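Long-range contacts in 361aa long hypothetical D-aminopeptidase (Pyrococcus horikoshii, PDB 2DRH), which is of unknown function but probably acts as an aminopeptidase: residues Val52-Pro57 against Pro95-Asn100; Phe209-Asp214 against Tyr272-Ser277; Val220-Glu225 against Glu347-Ile352. One frame throughout, in Å; residues are numbered along the deposited sequence.

Interaction 1 (Val52-Pro57 against Pro95-Asn100); sequences VTAILP and PIILTN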
ATOM      1  N   VAL A  52      -6.024 -15.464 -26.250  1.00 23.15           N
ATOM      2  CA  VAL A  52      -5.045 -15.546 -25.181  1.00 23.20           C
ATOM      3  C   VAL A  52      -3.674 -15.105 -25.675  1.00 23.21           C
ATOM      4  O   VAL A  52      -3.282 -15.405 -26.803  1.00 24.66           O
ATOM      5  CB  VAL A  52      -4.928 -17.002 -24.655  1.00 24.36           C
ATOM      6  CG1 VAL A  52      -3.825 -17.104 -23.606  1.00 23.09           C
ATOM      7  CG2 VAL A  52      -6.253 -17.452 -24.071  1.00 24.01           C
ATOM      8  N   THR A  53      -2.950 -14.384 -24.828  1.00 22.50           N
ATOM      9  CA  THR A  53      -1.612 -13.922 -25.166  1.00 20.79           C
ATOM     10  C   THR A  53      -0.686 -14.301 -24.014  1.00 23.36           C
ATOM     11  O   THR A  53      -0.991 -14.040 -22.843  1.00 22.72           O
ATOM     12  CB  THR A  53      -1.566 -12.392 -25.362  1.00 20.26           C
ATOM     13  OG1 THR A  53      -2.362 -12.024 -26.495  1.00 17.85           O
ATOM     14  CG2 THR A  53      -0.131 -11.927 -25.578  1.00 19.92           C
ATOM     15  N   ALA A  54       0.440 -14.919 -24.351  1.00 22.30           N
ATOM     16  CA  ALA A  54       1.405 -15.345 -23.351  1.00 21.52           C
ATOM     17  C   ALA A  54       2.726 -14.592 -23.476  1.00 22.41           C
ATOM     18  O   ALA A  54       3.234 -14.401 -24.575  1.00 19.76           O
ATOM     19  CB  ALA A  54       1.648 -16.844 -23.484  1.00 21.74           C
ATOM     20  N   ILE A  55       3.266 -14.153 -22.344  1.00 22.85           N
ATOM     21  CA  ILE A  55       4.542 -13.452 -22.333  1.00 24.79           C
ATOM     22  C   ILE A  55       5.482 -14.235 -21.423  1.00 25.15           C
ATOM     23  O   ILE A  55       5.194 -14.436 -20.238  1.00 24.75           O
ATOM     24  CB  ILE A  55       4.430 -11.989 -21.793  1.00 24.34           C
ATOM     25  CG1 ILE A  55       3.442 -11.173 -22.633  1.00 24.06           C
ATOM     26  CG2 ILE A  55       5.796 -11.310 -21.841  1.00 24.60           C
ATOM     27  CD1 ILE A  55       2.024 -11.151 -22.081  1.00 24.37           C
ATOM     28  N   LEU A  56       6.597 -14.688 -21.990  1.00 25.30           N
ATOM     29  CA  LEU A  56       7.595 -15.448 -21.245  1.00 25.21           C
ATOM     30  C   LEU A  56       8.752 -14.522 -20.901  1.00 24.79           C
ATOM     31  O   LEU A  56       9.319 -13.878 -21.785  1.00 24.90           O
ATOM     32  CB  LEU A  56       8.117 -16.615 -22.089  1.00 26.01           C
ATOM     33  CG  LEU A  56       7.181 -17.783 -22.406  1.00 28.22           C
ATOM     34  CD1 LEU A  56       5.858 -17.285 -22.965  1.00 29.57           C
ATOM     35  CD2 LEU A  56       7.873 -18.714 -23.400  1.00 28.06           C
ATOM     36  N   PRO A  57       9.098 -14.419 -19.609  1.00 24.71           N
ATOM     37  CA  PRO A  57      10.201 -13.559 -19.167  1.00 26.58           C
ATOM     38  C   PRO A  57      11.512 -13.935 -19.865  1.00 27.20           C
ATOM     39  O   PRO A  57      12.291 -13.061 -20.249  1.00 27.44           O
ATOM     40  CB  PRO A  57      10.244 -13.806 -17.664  1.00 24.96           C
ATOM     41  CG  PRO A  57       8.794 -14.022 -17.338  1.00 25.54           C
ATOM     42  CD  PRO A  57       8.345 -14.937 -18.454  1.00 24.83           C
ATOM     43  N   PRO A  95       4.825 -18.007 -16.834  1.00 19.83           N
ATOM     44  CA  PRO A  95       4.713 -17.105 -17.977  1.00 20.74           C
ATOM     45  C   PRO A  95       3.516 -16.202 -17.661  1.00 21.99           C
ATOM     46  O   PRO A  95       2.656 -16.566 -16.851  1.00 21.13           O
ATOM     47  CB  PRO A  95       4.463 -18.050 -19.157  1.00 20.19           C
ATOM     48  CG  PRO A  95       3.906 -19.275 -18.535  1.00 22.24           C
ATOM     49  CD  PRO A  95       4.684 -19.411 -17.247  1.00 20.77           C
ATOM     50  N   ILE A  96       3.473 -15.029 -18.284  1.00 22.97           N
ATOM     51  CA  ILE A  96       2.404 -14.069 -18.046  1.00 22.52           C
ATOM     52  C   ILE A  96       1.299 -14.267 -19.065  1.00 21.56           C
ATOM     53  O   ILE A  96       1.540 -14.242 -20.262  1.00 20.88           O
ATOM     54  CB  ILE A  96       2.942 -12.639 -18.140  1.00 23.12           C
ATOM     55  CG1 ILE A  96       4.210 -12.523 -17.291  1.00 22.10           C
ATOM     56  CG2 ILE A  96       1.872 -11.648 -17.671  1.00 22.95           C
ATOM     57  CD1 ILE A  96       4.922 -11.194 -17.421  1.00 24.33           C
ATOM     58  N   ILE A  97       0.082 -14.449 -18.571  1.00 20.63           N
ATOM     59  CA  ILE A  97      -1.063 -14.706 -19.424  1.00 19.96           C
ATOM     60  C   ILE A  97      -2.097 -13.598 -19.385  1.00 20.69           C
ATOM     61  O   ILE A  97      -2.438 -13.071 -18.320  1.00 19.24           O
ATOM     62  CB  ILE A  97      -1.752 -16.043 -19.019  1.00 20.91           C
ATOM     63  CG1 ILE A  97      -0.727 -17.184 -19.028  1.00 20.53           C
ATOM     64  CG2 ILE A  97      -2.903 -16.356 -19.971  1.00 18.82           C
ATOM     65  CD1 ILE A  97      -0.191 -17.512 -20.412  1.00 21.35           C
ATOM     66  N   LEU A  98      -2.593 -13.254 -20.567  1.00 20.07           N
ATOM     67  CA  LEU A  98      -3.604 -12.227 -20.713  1.00 19.59           C
ATOM     68  C   LEU A  98      -4.777 -12.862 -21.446  1.00 19.61           C
ATOM     69  O   LEU A  98      -4.580 -13.684 -22.343  1.00 18.57           O
ATOM     70  CB  LEU A  98      -3.055 -11.052 -21.526  1.00 17.54           C
ATOM     71  CG  LEU A  98      -1.687 -10.510 -21.082  1.00 17.30           C
ATOM     72  CD1 LEU A  98      -1.338  -9.270 -21.894  1.00 16.26           C
ATOM     73  CD2 LEU A  98      -1.710 -10.185 -19.607  1.00 15.50           C
ATOM     74  N   THR A  99      -5.989 -12.498 -21.043  1.00 17.73           N
ATOM     75  CA  THR A  99      -7.195 -13.009 -21.680  1.00 17.80           C
ATOM     76  C   THR A  99      -8.386 -12.140 -21.280  1.00 18.36           C
ATOM     77  O   THR A  99      -8.200 -11.047 -20.755  1.00 17.57           O
ATOM     78  CB  THR A  99      -7.459 -14.476 -21.304  1.00 17.86           C
ATOM     79  OG1 THR A  99      -8.517 -14.980 -22.125  1.00 19.52           O
ATOM     80  CG2 THR A  99      -7.832 -14.613 -19.824  1.00 17.73           C
ATOM     81  N   ASN A 100      -9.607 -12.597 -21.539  1.00 19.54           N
ATOM     82  CA  ASN A 100     -10.759 -11.778 -21.179  1.00 18.84           C
ATOM     83  C   ASN A 100     -11.128 -11.968 -19.711  1.00 17.87           C
ATOM     84  O   ASN A 100     -10.794 -12.984 -19.091  1.00 17.30           O
ATOM     85  CB  ASN A 100     -11.960 -12.075 -22.093  1.00 19.96           C
ATOM     86  CG  ASN A 100     -12.568 -13.440 -21.849  1.00 23.10           C
ATOM     87  OD1 ASN A 100     -13.194 -13.682 -20.815  1.00 22.83           O
ATOM     88  ND2 ASN A 100     -12.386 -14.347 -22.804  1.00 24.04           N
TER

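Interaction 2 (Phe209-Asp214 against Tyr272-Ser277); sequences FGRRED and YAYNGS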
ATOM      1  N   PHE A 209      -9.498   0.758 -23.498  1.00 22.37           N
ATOM      2  CA  PHE A 209     -10.026   1.908 -22.762  1.00 22.44           C
ATOM      3  C   PHE A 209     -10.234   3.146 -23.620  1.00 22.70           C
ATOM      4  O   PHE A 209      -9.978   3.152 -24.828  1.00 22.93           O
ATOM      5  CB  PHE A 209      -9.049   2.305 -21.654  1.00 21.05           C
ATOM      6  CG  PHE A 209      -7.776   2.930 -22.179  1.00 18.73           C
ATOM      7  CD1 PHE A 209      -6.754   2.135 -22.704  1.00 20.94           C
ATOM      8  CD2 PHE A 209      -7.621   4.313 -22.202  1.00 18.39           C
ATOM      9  CE1 PHE A 209      -5.591   2.716 -23.252  1.00 18.84           C
ATOM     10  CE2 PHE A 209      -6.465   4.905 -22.747  1.00 21.44           C
ATOM     11  CZ  PHE A 209      -5.453   4.103 -23.270  1.00 19.33           C
ATOM     12  N   GLY A 210     -10.700   4.200 -22.956  1.00 24.17           N
ATOM     13  CA  GLY A 210     -10.881   5.489 -23.596  1.00 24.96           C
ATOM     14  C   GLY A 210     -12.122   5.821 -24.384  1.00 26.64           C
ATOM     15  O   GLY A 210     -12.726   4.961 -25.030  1.00 24.81           O
ATOM     16  N   ARG A 211     -12.495   7.097 -24.302  1.00 28.42           N
ATOM     17  CA  ARG A 211     -13.633   7.649 -25.032  1.00 30.83           C
ATOM     18  C   ARG A 211     -13.024   8.103 -26.354  1.00 30.77           C
ATOM     19  O   ARG A 211     -11.827   8.396 -26.415  1.00 31.43           O
ATOM     20  CB  ARG A 211     -14.205   8.872 -24.309  1.00 32.35           C
ATOM     21  CG  ARG A 211     -15.154   8.587 -23.164  1.00 34.47           C
ATOM     22  CD  ARG A 211     -15.294   9.840 -22.311  1.00 37.08           C
ATOM     23  NE  ARG A 211     -16.594   9.957 -21.658  1.00 39.91           N
ATOM     24  CZ  ARG A 211     -17.729  10.222 -22.297  1.00 41.59           C
ATOM     25  NH1 ARG A 211     -17.729  10.396 -23.613  1.00 42.64           N
ATOM     26  NH2 ARG A 211     -18.864  10.331 -21.619  1.00 43.45           N
ATOM     27  N   ARG A 212     -13.835   8.178 -27.399  1.00 28.81           N
ATOM     28  CA  ARG A 212     -13.340   8.586 -28.707  1.00 29.07           C
ATOM     29  C   ARG A 212     -12.573   9.910 -28.683  1.00 28.64           C
ATOM     30  O   ARG A 212     -11.480  10.011 -29.246  1.00 27.53           O
ATOM     31  CB  ARG A 212     -14.506   8.684 -29.702  1.00 28.97           C
ATOM     32  CG  ARG A 212     -14.108   9.205 -31.079  1.00 28.79           C
ATOM     33  CD  ARG A 212     -13.092   8.294 -31.757  1.00 27.62           C
ATOM     34  NE  ARG A 212     -13.672   7.020 -32.170  1.00 27.14           N
ATOM     35  CZ  ARG A 212     -14.579   6.890 -33.133  1.00 27.79           C
ATOM     36  NH1 ARG A 212     -15.016   7.958 -33.789  1.00 26.92           N
ATOM     37  NH2 ARG A 212     -15.056   5.693 -33.435  1.00 27.66           N
ATOM     38  N   GLU A 213     -13.144  10.912 -28.022  1.00 27.21           N
ATOM     39  CA  GLU A 213     -12.538  12.235 -27.951  1.00 28.60           C
ATOM     40  C   GLU A 213     -11.320  12.414 -27.051  1.00 27.92           C
ATOM     41  O   GLU A 213     -10.696  13.478 -27.073  1.00 27.60           O
ATOM     42  CB  GLU A 213     -13.595  13.279 -27.570  1.00 31.55           C
ATOM     43  CG  GLU A 213     -14.589  12.810 -26.520  1.00 37.67           C
ATOM     44  CD  GLU A 213     -15.437  11.650 -27.017  1.00 39.71           C
ATOM     45  OE1 GLU A 213     -16.059  11.791 -28.092  1.00 44.30           O
ATOM     46  OE2 GLU A 213     -15.479  10.601 -26.342  1.00 40.49           O
ATOM     47  N   ASP A 214     -10.973  11.406 -26.257  1.00 25.49           N
ATOM     48  CA  ASP A 214      -9.808  11.541 -25.392  1.00 25.19           C
ATOM     49  C   ASP A 214      -8.505  11.305 -26.165  1.00 25.36           C
ATOM     50  O   ASP A 214      -7.479  11.915 -25.869  1.00 25.21           O
ATOM     51  CB  ASP A 214      -9.872  10.551 -24.224  1.00 26.39           C
ATOM     52  CG  ASP A 214     -11.107  10.739 -23.352  1.00 26.97           C
ATOM     53  OD1 ASP A 214     -11.526  11.895 -23.124  1.00 25.93           O
ATOM     54  OD2 ASP A 214     -11.646   9.718 -22.880  1.00 28.97           O
ATOM     55  N   TYR A 272      -7.425   8.347 -18.794  1.00 19.33           N
ATOM     56  CA  TYR A 272      -7.791   8.994 -17.539  1.00 18.66           C
ATOM     57  C   TYR A 272      -8.174   8.031 -16.413  1.00 19.29           C
ATOM     58  O   TYR A 272      -8.529   8.469 -15.311  1.00 17.88           O
ATOM     59  CB  TYR A 272      -8.953   9.972 -17.773  1.00 19.32           C
ATOM     60  CG  TYR A 272      -8.630  11.097 -18.740  1.00 20.14           C
ATOM     61  CD1 TYR A 272      -8.757  10.916 -20.116  1.00 21.05           C
ATOM     62  CD2 TYR A 272      -8.168  12.326 -18.279  1.00 19.57           C
ATOM     63  CE1 TYR A 272      -8.429  11.933 -21.007  1.00 21.80           C
ATOM     64  CE2 TYR A 272      -7.836  13.351 -19.160  1.00 19.90           C
ATOM     65  CZ  TYR A 272      -7.967  13.148 -20.524  1.00 21.80           C
ATOM     66  OH  TYR A 272      -7.620  14.154 -21.407  1.00 23.87           O
ATOM     67  N   ALA A 273      -8.108   6.732 -16.690  1.00 18.09           N
ATOM     68  CA  ALA A 273      -8.454   5.712 -15.706  1.00 19.05           C
ATOM     69  C   ALA A 273      -9.867   5.942 -15.147  1.00 20.30           C
ATOM     70  O   ALA A 273     -10.047   6.170 -13.951  1.00 18.31           O
ATOM     71  CB  ALA A 273      -7.429   5.708 -14.567  1.00 14.69           C
ATOM     72  N   TYR A 274     -10.867   5.889 -16.020  1.00 21.82           N
ATOM     73  CA  TYR A 274     -12.244   6.069 -15.571  1.00 22.52           C
ATOM     74  C   TYR A 274     -12.570   5.007 -14.528  1.00 22.54           C
ATOM     75  O   TYR A 274     -11.826   4.031 -14.351  1.00 19.77           O
ATOM     76  CB  TYR A 274     -13.213   5.966 -16.753  1.00 22.32           C
ATOM     77  CG  TYR A 274     -13.045   7.081 -17.760  1.00 22.81           C
ATOM     78  CD1 TYR A 274     -12.977   8.414 -17.347  1.00 24.04           C
ATOM     79  CD2 TYR A 274     -12.962   6.809 -19.126  1.00 24.21           C
ATOM     80  CE1 TYR A 274     -12.830   9.451 -18.271  1.00 24.29           C
ATOM     81  CE2 TYR A 274     -12.817   7.839 -20.059  1.00 24.57           C
ATOM     82  CZ  TYR A 274     -12.753   9.153 -19.624  1.00 24.17           C
ATOM     83  OH  TYR A 274     -12.627  10.168 -20.542  1.00 26.64           O
ATOM     84  N   ASN A 275     -13.692   5.193 -13.841  1.00 20.18           N
ATOM     85  CA  ASN A 275     -14.092   4.268 -12.798  1.00 18.33           C
ATOM     86  C   ASN A 275     -14.017   2.779 -13.118  1.00 17.44           C
ATOM     87  O   ASN A 275     -13.482   2.003 -12.324  1.00 16.57           O
ATOM     88  CB  ASN A 275     -15.505   4.573 -12.324  1.00 17.59           C
ATOM     89  CG  ASN A 275     -15.952   3.616 -11.252  1.00 18.28           C
ATOM     90  OD1 ASN A 275     -15.413   3.615 -10.141  1.00 21.56           O
ATOM     91  ND2 ASN A 275     -16.928   2.779 -11.575  1.00 18.18           N
ATOM     92  N   GLY A 276     -14.580   2.376 -14.252  1.00 14.95           N
ATOM     93  CA  GLY A 276     -14.571   0.971 -14.609  1.00 17.65           C
ATOM     94  C   GLY A 276     -13.383   0.492 -15.434  1.00 19.89           C
ATOM     95  O   GLY A 276     -13.413  -0.608 -15.986  1.00 21.01           O
ATOM     96  N   SER A 277     -12.332   1.295 -15.516  1.00 19.20           N
ATOM     97  CA  SER A 277     -11.174   0.904 -16.309  1.00 20.78           C
ATOM     98  C   SER A 277     -10.086   0.212 -15.493  1.00 19.70           C
ATOM     99  O   SER A 277      -9.454   0.819 -14.627  1.00 20.96           O
ATOM    100  CB  SER A 277     -10.588   2.125 -17.012  1.00 20.75           C
ATOM    101  OG  SER A 277      -9.638   1.736 -17.981  1.00 22.77           O
TER
HETATM  102  O   HOH W   1      -7.445  13.819 -23.963  1.00 33.14           O

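Interaction 3 (Val220-Glu225 against Glu347-Ile352); sequences VPVGLE and EELLRI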
ATOM      1  N   VAL A 220      -1.331  15.599 -30.283  1.00 28.46           N
ATOM      2  CA  VAL A 220      -2.431  16.026 -31.145  1.00 28.39           C
ATOM      3  C   VAL A 220      -3.753  15.370 -30.743  1.00 27.40           C
ATOM      4  O   VAL A 220      -3.836  14.148 -30.633  1.00 26.71           O
ATOM      5  CB  VAL A 220      -2.126  15.680 -32.622  1.00 29.56           C
ATOM      6  CG1 VAL A 220      -3.245  16.191 -33.524  1.00 31.30           C
ATOM      7  CG2 VAL A 220      -0.783  16.288 -33.032  1.00 28.66           C
ATOM      8  N   PRO A 221      -4.805  16.179 -30.515  1.00 27.06           N
ATOM      9  CA  PRO A 221      -6.115  15.643 -30.126  1.00 27.04           C
ATOM     10  C   PRO A 221      -6.808  14.900 -31.271  1.00 28.32           C
ATOM     11  O   PRO A 221      -7.888  15.289 -31.729  1.00 29.47           O
ATOM     12  CB  PRO A 221      -6.877  16.888 -29.676  1.00 27.19           C
ATOM     13  CG  PRO A 221      -6.291  17.969 -30.524  1.00 25.61           C
ATOM     14  CD  PRO A 221      -4.813  17.652 -30.497  1.00 26.14           C
ATOM     15  N   VAL A 222      -6.168  13.823 -31.715  1.00 27.79           N
ATOM     16  CA  VAL A 222      -6.666  12.996 -32.801  1.00 27.26           C
ATOM     17  C   VAL A 222      -8.079  12.482 -32.531  1.00 28.55           C
ATOM     18  O   VAL A 222      -8.828  12.193 -33.458  1.00 30.62           O
ATOM     19  CB  VAL A 222      -5.728  11.795 -33.042  1.00 24.93           C
ATOM     20  CG1 VAL A 222      -6.283  10.915 -34.142  1.00 25.24           C
ATOM     21  CG2 VAL A 222      -4.322  12.292 -33.399  1.00 24.43           C
ATOM     22  N   GLY A 223      -8.439  12.369 -31.260  1.00 29.56           N
ATOM     23  CA  GLY A 223      -9.766  11.891 -30.911  1.00 31.02           C
ATOM     24  C   GLY A 223     -10.863  12.838 -31.355  1.00 31.45           C
ATOM     25  O   GLY A 223     -11.862  12.409 -31.940  1.00 31.27           O
ATOM     26  N   LEU A 224     -10.682  14.127 -31.078  1.00 32.14           N
ATOM     27  CA  LEU A 224     -11.659  15.144 -31.461  1.00 33.91           C
ATOM     28  C   LEU A 224     -11.760  15.311 -32.973  1.00 33.95           C
ATOM     29  O   LEU A 224     -12.857  15.444 -33.525  1.00 33.68           O
ATOM     30  CB  LEU A 224     -11.298  16.482 -30.821  1.00 36.46           C
ATOM     31  CG  LEU A 224     -11.503  16.549 -29.310  1.00 39.36           C
ATOM     32  CD1 LEU A 224     -11.000  17.884 -28.787  1.00 40.68           C
ATOM     33  CD2 LEU A 224     -12.984  16.359 -28.990  1.00 40.71           C
ATOM     34  N   GLU A 225     -10.614  15.302 -33.645  1.00 32.77           N
ATOM     35  CA  GLU A 225     -10.594  15.443 -35.094  1.00 31.75           C
ATOM     36  C   GLU A 225     -11.363  14.305 -35.766  1.00 30.34           C
ATOM     37  O   GLU A 225     -11.897  14.467 -36.862  1.00 30.41           O
ATOM     38  CB  GLU A 225      -9.150  15.465 -35.605  1.00 33.09           C
ATOM     39  CG  GLU A 225      -8.367  16.733 -35.273  1.00 34.58           C
ATOM     40  CD  GLU A 225      -9.000  17.996 -35.851  1.00 35.74           C
ATOM     41  OE1 GLU A 225      -9.603  17.928 -36.945  1.00 35.63           O
ATOM     42  OE2 GLU A 225      -8.880  19.065 -35.217  1.00 36.07           O
ATOM     43  N   GLU A 347      -4.375   7.046 -42.990  1.00 31.00           N
ATOM     44  CA  GLU A 347      -4.148   8.137 -43.938  1.00 32.03           C
ATOM     45  C   GLU A 347      -4.785   9.407 -43.383  1.00 31.55           C
ATOM     46  O   GLU A 347      -4.301  10.511 -43.607  1.00 30.41           O
ATOM     47  CB  GLU A 347      -4.751   7.812 -45.304  1.00 33.01           C
ATOM     48  CG  GLU A 347      -4.015   6.726 -46.063  1.00 38.62           C
ATOM     49  CD  GLU A 347      -2.539   7.038 -46.244  1.00 41.20           C
ATOM     50  OE1 GLU A 347      -2.210   8.180 -46.632  1.00 43.18           O
ATOM     51  OE2 GLU A 347      -1.707   6.136 -46.006  1.00 43.93           O
ATOM     52  N   GLU A 348      -5.883   9.232 -42.659  1.00 32.67           N
ATOM     53  CA  GLU A 348      -6.586  10.347 -42.045  1.00 32.25           C
ATOM     54  C   GLU A 348      -5.654  10.864 -40.951  1.00 32.59           C
ATOM     55  O   GLU A 348      -5.445  12.072 -40.798  1.00 32.10           O
ATOM     56  CB  GLU A 348      -7.889   9.844 -41.430  1.00 32.16           C
ATOM     57  CG  GLU A 348      -8.923  10.908 -41.168  1.00 33.86           C
ATOM     58  CD  GLU A 348      -9.470  11.497 -42.444  1.00 34.36           C
ATOM     59  OE1 GLU A 348      -9.847  10.716 -43.344  1.00 35.22           O
ATOM     60  OE2 GLU A 348      -9.532  12.740 -42.546  1.00 36.62           O
ATOM     61  N   LEU A 349      -5.088   9.926 -40.199  1.00 31.95           N
ATOM     62  CA  LEU A 349      -4.169  10.246 -39.115  1.00 32.46           C
ATOM     63  C   LEU A 349      -2.980  11.060 -39.617  1.00 32.96           C
ATOM     64  O   LEU A 349      -2.527  11.979 -38.935  1.00 33.39           O
ATOM     65  CB  LEU A 349      -3.679   8.956 -38.448  1.00 30.89           C
ATOM     66  CG  LEU A 349      -2.538   9.055 -37.436  1.00 31.02           C
ATOM     67  CD1 LEU A 349      -2.906  10.015 -36.322  1.00 30.54           C
ATOM     68  CD2 LEU A 349      -2.240   7.676 -36.882  1.00 30.15           C
ATOM     69  N   LEU A 350      -2.473  10.727 -40.803  1.00 33.24           N
ATOM     70  CA  LEU A 350      -1.343  11.463 -41.364  1.00 34.13           C
ATOM     71  C   LEU A 350      -1.758  12.895 -41.673  1.00 34.68           C
ATOM     72  O   LEU A 350      -0.989  13.833 -41.464  1.00 35.70           O
ATOM     73  CB  LEU A 350      -0.832  10.787 -42.635  1.00 34.08           C
ATOM     74  CG  LEU A 350      -0.004   9.516 -42.431  1.00 34.88           C
ATOM     75  CD1 LEU A 350       0.427   8.971 -43.783  1.00 33.97           C
ATOM     76  CD2 LEU A 350       1.211   9.826 -41.571  1.00 35.02           C
ATOM     77  N   ARG A 351      -2.982  13.053 -42.166  1.00 34.68           N
ATOM     78  CA  ARG A 351      -3.521  14.368 -42.491  1.00 34.76           C
ATOM     79  C   ARG A 351      -3.626  15.243 -41.238  1.00 34.22           C
ATOM     80  O   ARG A 351      -3.214  16.403 -41.246  1.00 33.98           O
ATOM     81  CB  ARG A 351      -4.903  14.216 -43.129  1.00 35.01           C
ATOM     82  CG  ARG A 351      -5.633  15.522 -43.349  1.00 33.93           C
ATOM     83  CD  ARG A 351      -7.033  15.277 -43.891  1.00 34.43           C
ATOM     84  NE  ARG A 351      -7.946  14.760 -42.873  1.00 32.59           N
ATOM     85  CZ  ARG A 351      -8.501  15.492 -41.911  1.00 31.42           C
ATOM     86  NH1 ARG A 351      -8.245  16.789 -41.815  1.00 28.78           N
ATOM     87  NH2 ARG A 351      -9.331  14.924 -41.048  1.00 33.56           N
ATOM     88  N   ILE A 352      -4.183  14.688 -40.164  1.00 33.53           N
ATOM     89  CA  ILE A 352      -4.330  15.445 -38.924  1.00 33.62           C
ATOM     90  C   ILE A 352      -2.978  15.840 -38.341  1.00 33.36           C
ATOM     91  O   ILE A 352      -2.784  16.983 -37.934  1.00 31.96           O
ATOM     92  CB  ILE A 352      -5.129  14.656 -37.858  1.00 32.84           C
ATOM     93  CG1 ILE A 352      -6.629  14.717 -38.170  1.00 33.33           C
ATOM     94  CG2 ILE A 352      -4.893  15.248 -36.475  1.00 33.17           C
ATOM     95  CD1 ILE A 352      -7.170  13.506 -38.868  1.00 32.61           C
TER

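Interaction 1 (Val52-Pro57 against Pro95-Asn100)
Thr53, Ala54 and Ile55 pair with Leu98, Ile97 and Ile96 as two antiparallel neighbours in the middle of a four-stranded mixed sheet. The sheet belongs to the alpha/beta sandwich of the DmpA/ArgJ clan. Strand 28-36 binds the far edge of 48-56, and strand 132-136 binds the far edge of 96-100.

Four backbone hydrogen bonds hold the pair. Thr53 and Leu98 exchange two, with Leu98 N 2.9 Å from Thr53 O. Ile55 and Ile96 exchange two more, and Ile96 N to Ile55 O is 2.7 Å with 170° at the hydrogen. Ala54 and Ile97 lie between them as a non-hydrogen-bonded pair. CA-H...O contacts fill in, as from Ala54 CA to Ile96 O at 3.3 Å.

The apolar contacts divide between two faces. Val52, Ala54 and Ile97 lie on the face covered by helices 104-118 and 151-160. Here Ile97 uses both branches. Ile97 CG2 sits 3.8 Å from Val52 CG1, while Ile97 CD1 reaches across the strands to Ala54 CB at 3.6 Å. The fold of its outer bond (chi2 -66°) brings that methyl back over the small alanine.

Thr53, Ile55, Ile96 and Leu98 line the other face. Phe284 of strand 278-285 touches Ile96 there, so the second sheet packs on this side. Thr53 OG1 is buried but satisfied, being bonded to Ala172 N and His31 ND1. At the end of the pair Thr99 OG1 bonds to Gly51 O, close beside Val52.

The outer torsion of Ile55 is off the staggered value (chi2 94°). It lays Ile55 CD1 3.6 Å from Ile96 O, and Ile55 CD1 also meets Leu98 CD1 at 3.9 Å.

Interaction 2 (Phe209-Asp214 against Tyr272-Ser277)
Asp214 OD2 is gripped by two donors, which come from opposite faces of its carboxylate plane. Tyr274 OH donates to Asp214 OD2 at 2.6 Å, on the syn side but 31° out of the plane. Arg211 N donates to Asp214 OD2 from the other face at 3.1 Å. Asp214 CG lies anti to its carbonyl carbon (chi1 -59°), which sets the carboxylate between these two donors. The two bonds probably hold it against rotation. Asp214 N bonds back to Arg211 O, so the turn is tied at side chain and backbone alike.

The tyrosine offers its ring edge to OD2. Arg211 crosses it at about a right angle, with Arg211 CD 3.2 Å from Tyr274 OH. The guanidinium and ring planes stand 84° apart. Farther out, Arg211 NH1 makes a long salt bridge with Glu213 OE2 at 3.5 Å, and Glu213 OE1 pairs with Arg232.

The contact joins two loops of the alpha/beta fold. One follows strand 198-207. The other runs through a type I beta turn, Tyr274 to Ser277, into strand 278-285.

Tyr272 lies obliquely against the same carboxylate, with Tyr272 CE1 3.8 Å from Asp214 OD1. A water lies in the ring plane, 2.6 Å from Tyr272 OH, and donates to Asp214 O. Lys313 of the second subunit makes a cation-pi contact with Tyr272 and packs on Asp214. At the other end Phe209 CB rests 3.8 Å from Ser277 OG, which bonds to Ser239 N.

Interaction 3 (Val220-Glu225 against Glu347-Ile352)
A small helix-to-helix contact places Val222 and Glu225 of the short helix 222-225, with Val220 just before it, against Leu349 and Ile352 of the last helix, 346-355. It joins the loop region after strand 198-207 to the C-terminal helix of the chain. The packing between the two is apolar.

Ile352 carries most of the contact, and both its branches are used. Ile352 CG2 comes within 3.5 Å of Val220 CG1. Ile352 CG1 lies 3.7 Å from Glu225 CB, and the two side chains slide past each other in opposite directions. Cut back to an alanine, Ile352 would lose both branches, which is likely to leave Val220 CG1 and the stem of Glu225 without their partner and to open a gap between the helices.

One turn earlier, Leu349 crosses Val222 at about a right angle. Leu349 CD1 sets against both methyls of the valine, 4.0 Å from Val222 CG2. With Leu349 CG anti to the backbone N (chi1 170°), the side chain extends so that CD1 reaches Val222.

An inverse gamma turn centred on Pro221 leads into the short helix; Val222 N bonds to Val220 O at 2.6 Å. The Glu225 chain is bent at chi2 (-60°), and its OE2 bonds to Tyr356 OH, farther along the C-terminal chain. Ile352 CG1 also lies over one face of the Arg351 guanidinium, near the rim. That group holds Glu348 side-on, with Arg351 NE at 2.6 Å and Arg351 NH2 at 2.7 Å from the single oxygen Glu348 OE2.

Interaction 1 comes first along the chain and closes before the others open. Its centre lies about 8 Å from the centre of the chain, within the four-stranded sheet. The centres of interactions 2 and 3 lie about 17 and 25 Å from the chain centre, on the same side. From the centre of interaction 1 they are about 23 and 32 Å away. Their own centres are 18 Å apart, and their segments alternate along the chain. They touch where Glu213 CB packs on Leu224 CD2 at 3.4 Å. The loop between strand 198-207 and helix 222-225 is thus tied first to the lead-in of strand 278-285, then to the C-terminal helix. Both outer contacts also meet the second subunit, interaction 2 over more residues.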